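PDB 2YHG: cellulose-binding protein from Saccharophagus degradans, which probably binds polysaccharide and may hydrolyse glycosidic bonds, its piece here pairing a nucleoside hydrolase-like domain with a C-terminal domain. Local coordinates for residues L59-T73 with Y105-Y117. Residues are numbered along the deposited sequence; the frame is centred on the assembly and turned at random. Where two conformers were deposited one is given.
Sequences LEGIITTTGCWKKST and YLDSINVMGQRGY. With EDO (1,2-ethanediol), chain J.
Tyr117 and Lys71 meet through different first torsions. Tyr117 turns CG anti to its own N (chi1 172°), and Lys71 turns CG anti to its carbonyl carbon and then runs extended. The lysine chain therefore passes over one face of the ring, with CE 3.8 Å from the centroid. Its NZ makes a cation-pi contact with the same face. Tyr117 CE1 lies 3.6 Å from Cys68 CB; Cys68 is tied to Cys283 by a disulfide, and the Tyr117 hydroxyl is hydrogen-bonded to Glu287. Thr65 OG1, anti to its N (chi1 -171°), meets a lone pair of Gln114 O at 2.8 Å, in the carbonyl plane. Thr66 OG1, set between N and the carbonyl carbon (chi1 60°), reaches Gly116 O from above the carbonyl plane, also at 2.8 Å.

Earlier in both segments, strand 110-112 pairs in parallel with strand 58-64. It is an edge strand of the six-stranded parallel sheet of the nucleoside hydrolase-like domain, and helices 77-93 and 103-108 lie in the connection, a beta-alpha-beta crossover. The ladder runs Ile62 N to Ile109 O, Val111 N to Ile62 O, Thr64 N to Val111 O and Gly113 N to Thr64 O. Ile63 and Val111 lie side by side, and Ile63 CG2 packs 3.4 Å from Gly113 CA. On the other face, Met112 SD rests against Thr64 CB and CG2, and Met112 CE meets Thr73 CG2 tip to tip at 3.7 Å. A water sits within hydrogen-bonding distance of Thr64 OG1, Ile62 O and Asn110 OD1 and links the strands on this face. At the start of the ladder, Ile109 CD1 packs 3.5 Å from Gly61 N. The Tyr105 hydroxyl donates to a lone pair of Leu59 O at 2.8 Å.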
ATOM      1  N   LEU A  59       8.293  -0.106   7.559  1.00  9.07           N
ATOM      2  CA  LEU A  59       7.913   1.298   7.692  0.50  9.27           C
ATOM      3  C   LEU A  59       9.168   2.079   8.093  1.00  9.98           C
ATOM      4  O   LEU A  59       9.798   1.754   9.086  1.00 12.77           O
ATOM      5  CB  LEU A  59       6.762   1.415   8.704  0.50 10.14           C
ATOM      6  CG  LEU A  59       6.142   2.767   9.070  0.50  8.30           C
ATOM      7  CD1 LEU A  59       5.571   3.467   7.887  0.50  9.17           C
ATOM      8  CD2 LEU A  59       5.101   2.593  10.155  0.50 10.78           C
ATOM      9  N   GLU A  60       9.446   3.153   7.373  1.00  9.06           N
ATOM     10  CA  GLU A  60      10.675   3.915   7.568  1.00  9.33           C
ATOM     11  C   GLU A  60      10.445   5.390   7.883  1.00  8.47           C
ATOM     12  O   GLU A  60      11.370   6.113   8.181  1.00  9.88           O
ATOM     13  CB  GLU A  60      11.616   3.758   6.365  1.00  9.64           C
ATOM     14  CG  GLU A  60      12.104   2.350   6.241  1.00 11.41           C
ATOM     15  CD  GLU A  60      13.108   2.102   5.130  1.00 12.60           C
ATOM     16  OE1 GLU A  60      13.760   3.048   4.681  1.00 16.93           O
ATOM     17  OE2 GLU A  60      13.353   0.897   4.787  1.00 15.11           O
ATOM     18  N   GLY A  61       9.196   5.846   7.896  1.00  8.12           N
ATOM     19  CA  GLY A  61       8.907   7.206   8.322  1.00  7.74           C
ATOM     20  C   GLY A  61       7.435   7.432   8.548  1.00  7.17           C
ATOM     21  O   GLY A  61       6.621   6.916   7.802  1.00  7.31           O
ATOM     22  N   ILE A  62       7.130   8.216   9.563  1.00  7.17           N
ATOM     23  CA  ILE A  62       5.796   8.725   9.822  1.00  7.33           C
ATOM     24  C   ILE A  62       5.943  10.224   9.974  1.00  7.07           C
ATOM     25  O   ILE A  62       6.412  10.701  11.006  1.00  7.54           O
ATOM     26  CB  ILE A  62       5.136   8.099  11.073  1.00  8.07           C
ATOM     27  CG1 ILE A  62       5.157   6.573  11.043  1.00  9.20           C
ATOM     28  CG2 ILE A  62       3.719   8.673  11.238  1.00  8.98           C
ATOM     29  CD1 ILE A  62       4.857   5.943  12.380  1.00 11.23           C
ATOM     30  N   ILE A  63       5.617  10.964   8.915  1.00  6.22           N
ATOM     31  CA  ILE A  63       5.994  12.356   8.812  1.00  6.57           C
ATOM     32  C   ILE A  63       4.760  13.245   8.854  1.00  6.45           C
ATOM     33  O   ILE A  63       3.893  13.120   8.010  1.00  7.16           O
ATOM     34  CB  ILE A  63       6.764  12.593   7.478  1.00  6.22           C
ATOM     35  CG1 ILE A  63       8.096  11.835   7.496  1.00  7.59           C
ATOM     36  CG2 ILE A  63       6.983  14.089   7.244  1.00  8.45           C
ATOM     37  CD1 ILE A  63       8.786  11.743   6.155  1.00  7.89           C
ATOM     38  N   THR A  64       4.691  14.131   9.843  1.00  6.32           N
ATOM     39  CA  THR A  64       3.577  15.048   9.977  1.00  6.45           C
ATOM     40  C   THR A  64       3.843  16.304   9.146  1.00  5.98           C
ATOM     41  O   THR A  64       4.881  16.949   9.279  1.00  6.65           O
ATOM     42  CB  THR A  64       3.406  15.431  11.468  1.00  7.12           C
ATOM     43  OG1 THR A  64       2.950  14.292  12.201  1.00  7.29           O
ATOM     44  CG2 THR A  64       2.383  16.558  11.638  1.00  8.15           C
ATOM     45  N   THR A  65       2.879  16.664   8.298  1.00  6.12           N
ATOM     46  CA  THR A  65       3.057  17.742   7.330  1.00  6.26           C
ATOM     47  C   THR A  65       1.690  18.342   6.973  1.00  6.00           C
ATOM     48  O   THR A  65       0.740  18.296   7.767  1.00  6.58           O
ATOM     49  CB  THR A  65       3.872  17.234   6.122  1.00  6.28           C
ATOM     50  OG1 THR A  65       4.246  18.297   5.247  1.00  6.54           O
ATOM     51  CG2 THR A  65       3.189  16.159   5.366  1.00  6.95           C
ATOM     52  N   THR A  66       1.622  18.981   5.812  1.00  5.95           N
ATOM     53  CA  THR A  66       0.520  19.825   5.395  1.00  6.05           C
ATOM     54  C   THR A  66      -0.148  19.265   4.149  1.00  5.45           C
ATOM     55  O   THR A  66       0.282  18.304   3.521  1.00  6.35           O
ATOM     56  CB  THR A  66       1.071  21.227   5.091  1.00  6.64           C
ATOM     57  OG1 THR A  66       2.027  21.052   4.050  1.00  6.55           O
ATOM     58  CG2 THR A  66       1.677  21.897   6.336  1.00  7.09           C
ATOM     59  N   GLY A  67      -1.225  19.946   3.777  1.00  5.73           N
ATOM     60  CA  GLY A  67      -1.848  19.811   2.461  1.00  6.12           C
ATOM     61  C   GLY A  67      -2.880  20.913   2.320  1.00  5.95           C
ATOM     62  O   GLY A  67      -2.977  21.777   3.190  1.00  6.34           O
ATOM     63  N   CYS A  68      -3.619  20.945   1.221  1.00  5.97           N
ATOM     64  CA  CYS A  68      -4.515  22.053   1.009  1.00  7.10           C
ATOM     65  C   CYS A  68      -5.694  22.109   1.963  1.00  7.46           C
ATOM     66  O   CYS A  68      -6.326  23.159   2.062  1.00  8.61           O
ATOM     67  CB  CYS A  68      -4.894  22.253  -0.444  1.00  8.64           C
ATOM     68  SG  CYS A  68      -5.695  21.071  -1.397  0.70  8.11           S
ATOM     69  N   TRP A  69      -5.946  21.034   2.712  1.00  6.73           N
ATOM     70  CA  TRP A  69      -6.945  21.032   3.768  1.00  7.84           C
ATOM     71  C   TRP A  69      -6.369  21.354   5.146  1.00  7.75           C
ATOM     72  O   TRP A  69      -7.136  21.485   6.101  1.00 10.20           O
ATOM     73  CB  TRP A  69      -7.663  19.691   3.823  1.00  7.37           C
ATOM     74  CG  TRP A  69      -8.384  19.346   2.554  1.00  7.06           C
ATOM     75  CD1 TRP A  69      -8.097  18.314   1.735  1.00  7.55           C
ATOM     76  CD2 TRP A  69      -9.500  20.034   1.972  1.00  8.43           C
ATOM     77  NE1 TRP A  69      -8.951  18.314   0.664  1.00  8.16           N
ATOM     78  CE2 TRP A  69      -9.821  19.365   0.787  1.00  8.18           C
ATOM     79  CE3 TRP A  69     -10.246  21.165   2.327  1.00  9.07           C
ATOM     80  CZ2 TRP A  69     -10.858  19.784  -0.068  1.00 10.29           C
ATOM     81  CZ3 TRP A  69     -11.271  21.595   1.460  1.00 10.80           C
ATOM     82  CH2 TRP A  69     -11.567  20.889   0.310  1.00 11.48           C
ATOM     83  N   LYS A  70      -5.057  21.530   5.250  1.00  7.31           N
ATOM     84  CA  LYS A  70      -4.381  21.822   6.513  0.50  7.17           C
ATOM     85  C   LYS A  70      -3.039  22.440   6.160  1.00  6.99           C
ATOM     86  O   LYS A  70      -2.027  21.729   6.066  1.00  7.36           O
ATOM     87  CB  LYS A  70      -4.215  20.536   7.331  0.50  8.62           C
ATOM     88  CG  LYS A  70      -3.360  20.693   8.618  0.50  9.11           C
ATOM     89  CD  LYS A  70      -4.074  20.192   9.860  0.50 13.79           C
ATOM     90  CE  LYS A  70      -3.518  20.863  11.122  0.50 10.86           C
ATOM     91  NZ  LYS A  70      -2.050  20.706  11.240  0.50 12.40           N
ATOM     92  N   LYS A  71      -3.014  23.754   5.933  1.00  7.03           N
ATOM     93  CA  LYS A  71      -1.862  24.390   5.321  1.00  6.87           C
ATOM     94  C   LYS A  71      -0.723  24.707   6.255  1.00  7.30           C
ATOM     95  O   LYS A  71       0.350  25.091   5.787  1.00  8.59           O
ATOM     96  CB  LYS A  71      -2.286  25.620   4.518  1.00  7.74           C
ATOM     97  CG  LYS A  71      -3.083  25.268   3.269  1.00  7.44           C
ATOM     98  CD  LYS A  71      -3.311  26.460   2.377  1.00  8.26           C
ATOM     99  CE  LYS A  71      -3.843  26.042   1.041  1.00  8.34           C
ATOM    100  NZ  LYS A  71      -3.994  27.198   0.109  1.00 10.36           N
ATOM    101  N   SER A  72      -0.928  24.544   7.552  1.00  7.75           N
ATOM    102  CA  SER A  72       0.120  24.780   8.541  0.50  7.79           C
ATOM    103  C   SER A  72       0.075  23.664   9.580  1.00  8.15           C
ATOM    104  O   SER A  72      -1.004  23.225   9.963  1.00  9.45           O
ATOM    105  CB  SER A  72      -0.115  26.138   9.207  0.50  8.67           C
ATOM    106  OG  SER A  72       0.871  26.428  10.185  0.50  8.11           O
ATOM    107  N   THR A  73       1.240  23.271  10.058  1.00  7.66           N
ATOM    108  CA  THR A  73       1.307  22.341  11.168  1.00  7.35           C
ATOM    109  C   THR A  73       2.575  22.668  11.997  1.00  7.81           C
ATOM    110  O   THR A  73       3.477  23.332  11.505  1.00  8.95           O
ATOM    111  CB  THR A  73       1.294  20.906  10.660  1.00  7.89           C
ATOM    112  OG1 THR A  73       1.062  20.048  11.764  1.00  8.96           O
ATOM    113  CG2 THR A  73       2.534  20.525   9.897  1.00  9.18           C
ATOM    114  N   TYR A 105      11.605   2.204  17.945  1.00 12.11           N
ATOM    115  CA  TYR A 105      11.914   2.463  16.551  1.00 11.76           C
ATOM    116  C   TYR A 105      10.894   3.424  15.923  1.00 10.59           C
ATOM    117  O   TYR A 105      11.261   4.379  15.242  1.00 10.73           O
ATOM    118  CB  TYR A 105      12.001   1.172  15.762  1.00 12.09           C
ATOM    119  CG  TYR A 105      12.136   1.432  14.286  1.00 12.12           C
ATOM    120  CD1 TYR A 105      13.289   1.968  13.757  1.00 13.59           C
ATOM    121  CD2 TYR A 105      11.045   1.257  13.450  1.00 12.86           C
ATOM    122  CE1 TYR A 105      13.361   2.279  12.402  1.00 12.96           C
ATOM    123  CE2 TYR A 105      11.110   1.547  12.094  1.00 12.97           C
ATOM    124  CZ  TYR A 105      12.250   2.079  11.585  1.00 12.75           C
ATOM    125  OH  TYR A 105      12.330   2.336  10.236  1.00 14.07           O
ATOM    126  N   LEU A 106       9.616   3.188  16.175  1.00 10.54           N
ATOM    127  CA  LEU A 106       8.593   4.063  15.607  1.00 10.59           C
ATOM    128  C   LEU A 106       8.721   5.476  16.128  1.00 10.39           C
ATOM    129  O   LEU A 106       8.585   6.426  15.366  1.00 10.23           O
ATOM    130  CB  LEU A 106       7.196   3.543  15.880  1.00 11.95           C
ATOM    131  CG  LEU A 106       6.844   2.250  15.167  1.00 12.71           C
ATOM    132  CD1 LEU A 106       5.403   1.876  15.470  1.00 15.87           C
ATOM    133  CD2 LEU A 106       7.073   2.293  13.665  1.00 13.93           C
ATOM    134  N   ASP A 107       9.049   5.629  17.407  1.00 11.11           N
ATOM    135  CA  ASP A 107       9.277   6.951  17.942  1.00 11.92           C
ATOM    136  C   ASP A 107      10.393   7.654  17.156  1.00 11.29           C
ATOM    137  O   ASP A 107      10.322   8.864  16.908  1.00 11.59           O
ATOM    138  CB  ASP A 107       9.689   6.879  19.411  1.00 14.32           C
ATOM    139  CG  ASP A 107       8.589   6.383  20.342  1.00 16.00           C
ATOM    140  OD1 ASP A 107       7.398   6.418  19.974  0.50 12.06           O
ATOM    141  OD2 ASP A 107       8.953   5.886  21.446  0.50 13.42           O
ATOM    142  N   SER A 108      11.442   6.910  16.785  1.00 11.20           N
ATOM    143  CA  SER A 108      12.582   7.496  16.111  1.00 11.32           C
ATOM    144  C   SER A 108      12.303   8.005  14.696  1.00 10.56           C
ATOM    145  O   SER A 108      13.050   8.803  14.188  1.00 11.85           O
ATOM    146  CB  SER A 108      13.754   6.509  16.082  1.00 12.38           C
ATOM    147  OG  SER A 108      13.644   5.541  15.072  1.00 13.31           O
ATOM    148  N   ILE A 109      11.237   7.503  14.084  1.00  9.45           N
ATOM    149  CA  ILE A 109      10.858   7.865  12.714  1.00  8.74           C
ATOM    150  C   ILE A 109       9.570   8.711  12.666  1.00  8.04           C
ATOM    151  O   ILE A 109       9.054   8.981  11.583  1.00  8.63           O
ATOM    152  CB  ILE A 109      10.760   6.636  11.797  1.00  9.65           C
ATOM    153  CG1 ILE A 109       9.690   5.654  12.267  1.00 11.29           C
ATOM    154  CG2 ILE A 109      12.117   5.969  11.684  1.00 12.60           C
ATOM    155  CD1 ILE A 109       9.223   4.660  11.205  1.00 12.52           C
ATOM    156  N   ASN A 110       9.142   9.191  13.832  1.00  8.34           N
ATOM    157  CA  ASN A 110       8.017  10.099  14.004  1.00  8.06           C
ATOM    158  C   ASN A 110       8.572  11.504  14.007  1.00  8.26           C
ATOM    159  O   ASN A 110       9.068  11.989  15.046  1.00  8.66           O
ATOM    160  CB  ASN A 110       7.346   9.742  15.335  1.00  8.41           C
ATOM    161  CG  ASN A 110       6.339  10.765  15.798  1.00  8.16           C
ATOM    162  OD1 ASN A 110       5.909  11.634  15.032  1.00  9.11           O
ATOM    163  ND2 ASN A 110       5.970  10.685  17.076  1.00  9.43           N
ATOM    164  N   VAL A 111       8.477  12.196  12.871  1.00  7.69           N
ATOM    165  CA  VAL A 111       9.144  13.469  12.683  1.00  8.01           C
ATOM    166  C   VAL A 111       8.266  14.450  11.919  1.00  7.24           C
ATOM    167  O   VAL A 111       7.317  14.031  11.242  1.00  7.64           O
ATOM    168  CB  VAL A 111      10.526  13.321  11.980  1.00  8.77           C
ATOM    169  CG1 VAL A 111      11.448  12.356  12.757  1.00 10.75           C
ATOM    170  CG2 VAL A 111      10.379  12.864  10.515  1.00  9.39           C
ATOM    171  N   MET A 112       8.637  15.725  11.981  1.00  7.12           N
ATOM    172  CA  MET A 112       7.997  16.755  11.209  1.00  7.15           C
ATOM    173  C   MET A 112       8.539  16.825   9.799  1.00  6.88           C
ATOM    174  O   MET A 112       9.748  16.818   9.593  1.00  7.74           O
ATOM    175  CB  MET A 112       8.201  18.100  11.871  1.00  7.91           C
ATOM    176  CG  MET A 112       7.519  18.257  13.215  1.00  8.10           C
ATOM    177  SD  MET A 112       5.727  18.157  13.193  1.00  9.01           S
ATOM    178  CE  MET A 112       5.296  19.589  12.232  1.00 11.60           C
ATOM    179  N   GLY A 113       7.649  17.009   8.845  1.00  6.96           N
ATOM    180  CA  GLY A 113       7.959  17.370   7.476  1.00  6.87           C
ATOM    181  C   GLY A 113       7.780  18.850   7.249  1.00  6.44           C
ATOM    182  O   GLY A 113       7.978  19.668   8.149  1.00  7.54           O
ATOM    183  N   GLN A 114       7.379  19.221   6.036  1.00  6.44           N
ATOM    184  CA  GLN A 114       7.200  20.656   5.754  1.00  6.58           C
ATOM    185  C   GLN A 114       6.053  21.181   6.618  1.00  6.40           C
ATOM    186  O   GLN A 114       4.991  20.535   6.735  1.00  6.92           O
ATOM    187  CB  GLN A 114       6.882  20.924   4.294  1.00  6.56           C
ATOM    188  CG  GLN A 114       7.847  20.294   3.291  1.00  7.16           C
ATOM    189  CD  GLN A 114       9.303  20.491   3.661  1.00  7.16           C
ATOM    190  OE1 GLN A 114       9.965  19.569   4.127  1.00  8.02           O
ATOM    191  NE2 GLN A 114       9.811  21.685   3.473  1.00  7.99           N
ATOM    192  N   ARG A 115       6.241  22.388   7.167  1.00  7.09           N
ATOM    193  CA  ARG A 115       5.262  23.005   8.064  1.00  7.13           C
ATOM    194  C   ARG A 115       4.323  23.951   7.346  1.00  7.10           C
ATOM    195  O   ARG A 115       3.357  24.407   7.954  1.00  7.81           O
ATOM    196  CB  ARG A 115       5.951  23.706   9.211  1.00  8.63           C
ATOM    197  CG  ARG A 115       6.703  22.767  10.105  1.00 11.33           C
ATOM    198  CD  ARG A 115       7.390  23.499  11.250  1.00 15.00           C
ATOM    199  NE  ARG A 115       8.430  24.404  10.773  1.00 14.67           N
ATOM    200  CZ  ARG A 115       8.867  25.460  11.444  1.00 17.72           C
ATOM    201  NH1 ARG A 115       8.315  25.767  12.593  1.00 23.85           N
ATOM    202  NH2 ARG A 115       9.930  26.127  11.016  1.00 23.07           N
ATOM    203  N   GLY A 116       4.617  24.272   6.092  1.00  7.00           N
ATOM    204  CA  GLY A 116       3.787  25.122   5.258  1.00  7.16           C
ATOM    205  C   GLY A 116       3.352  24.411   4.010  1.00  6.82           C
ATOM    206  O   GLY A 116       3.701  23.246   3.771  1.00  6.97           O
ATOM    207  N   TYR A 117       2.580  25.117   3.179  1.00  7.27           N
ATOM    208  CA  TYR A 117       1.842  24.502   2.090  1.00  6.37           C
ATOM    209  C   TYR A 117       2.580  24.469   0.749  1.00  5.94           C
ATOM    210  O   TYR A 117       3.097  25.476   0.270  1.00  7.36           O
ATOM    211  CB  TYR A 117       0.515  25.250   1.899  1.00  7.22           C
ATOM    212  CG  TYR A 117      -0.218  24.800   0.660  1.00  6.89           C
ATOM    213  CD1 TYR A 117      -0.809  23.544   0.602  1.00  6.67           C
ATOM    214  CD2 TYR A 117      -0.263  25.580  -0.476  1.00  7.35           C
ATOM    215  CE1 TYR A 117      -1.402  23.071  -0.573  1.00  6.78           C
ATOM    216  CE2 TYR A 117      -0.859  25.138  -1.652  1.00  8.58           C
ATOM    217  CZ  TYR A 117      -1.384  23.859  -1.701  1.00  7.27           C
ATOM    218  OH  TYR A 117      -1.914  23.330  -2.868  1.00  8.82           O
TER
HETATM  219  C1  EDO J1942      10.007  23.650   6.662  1.00 16.75           C
HETATM  220  O1  EDO J1942       8.669  23.991   6.976  1.00 12.20           O
HETATM  221  C2  EDO J1942      10.563  22.727   7.708  1.00 25.93           C
HETATM  222  O2  EDO J1942      10.494  23.369   8.980  1.00 21.25           O
HETATM  223  O   HOH W   1       4.791  12.360  12.616  1.00  7.80           O
HETATM  224  O   HOH W   2       1.268  27.383   4.523  1.00 11.40           O
HETATM  225  O   HOH W   3       3.116  27.058   8.525  1.00 18.52           O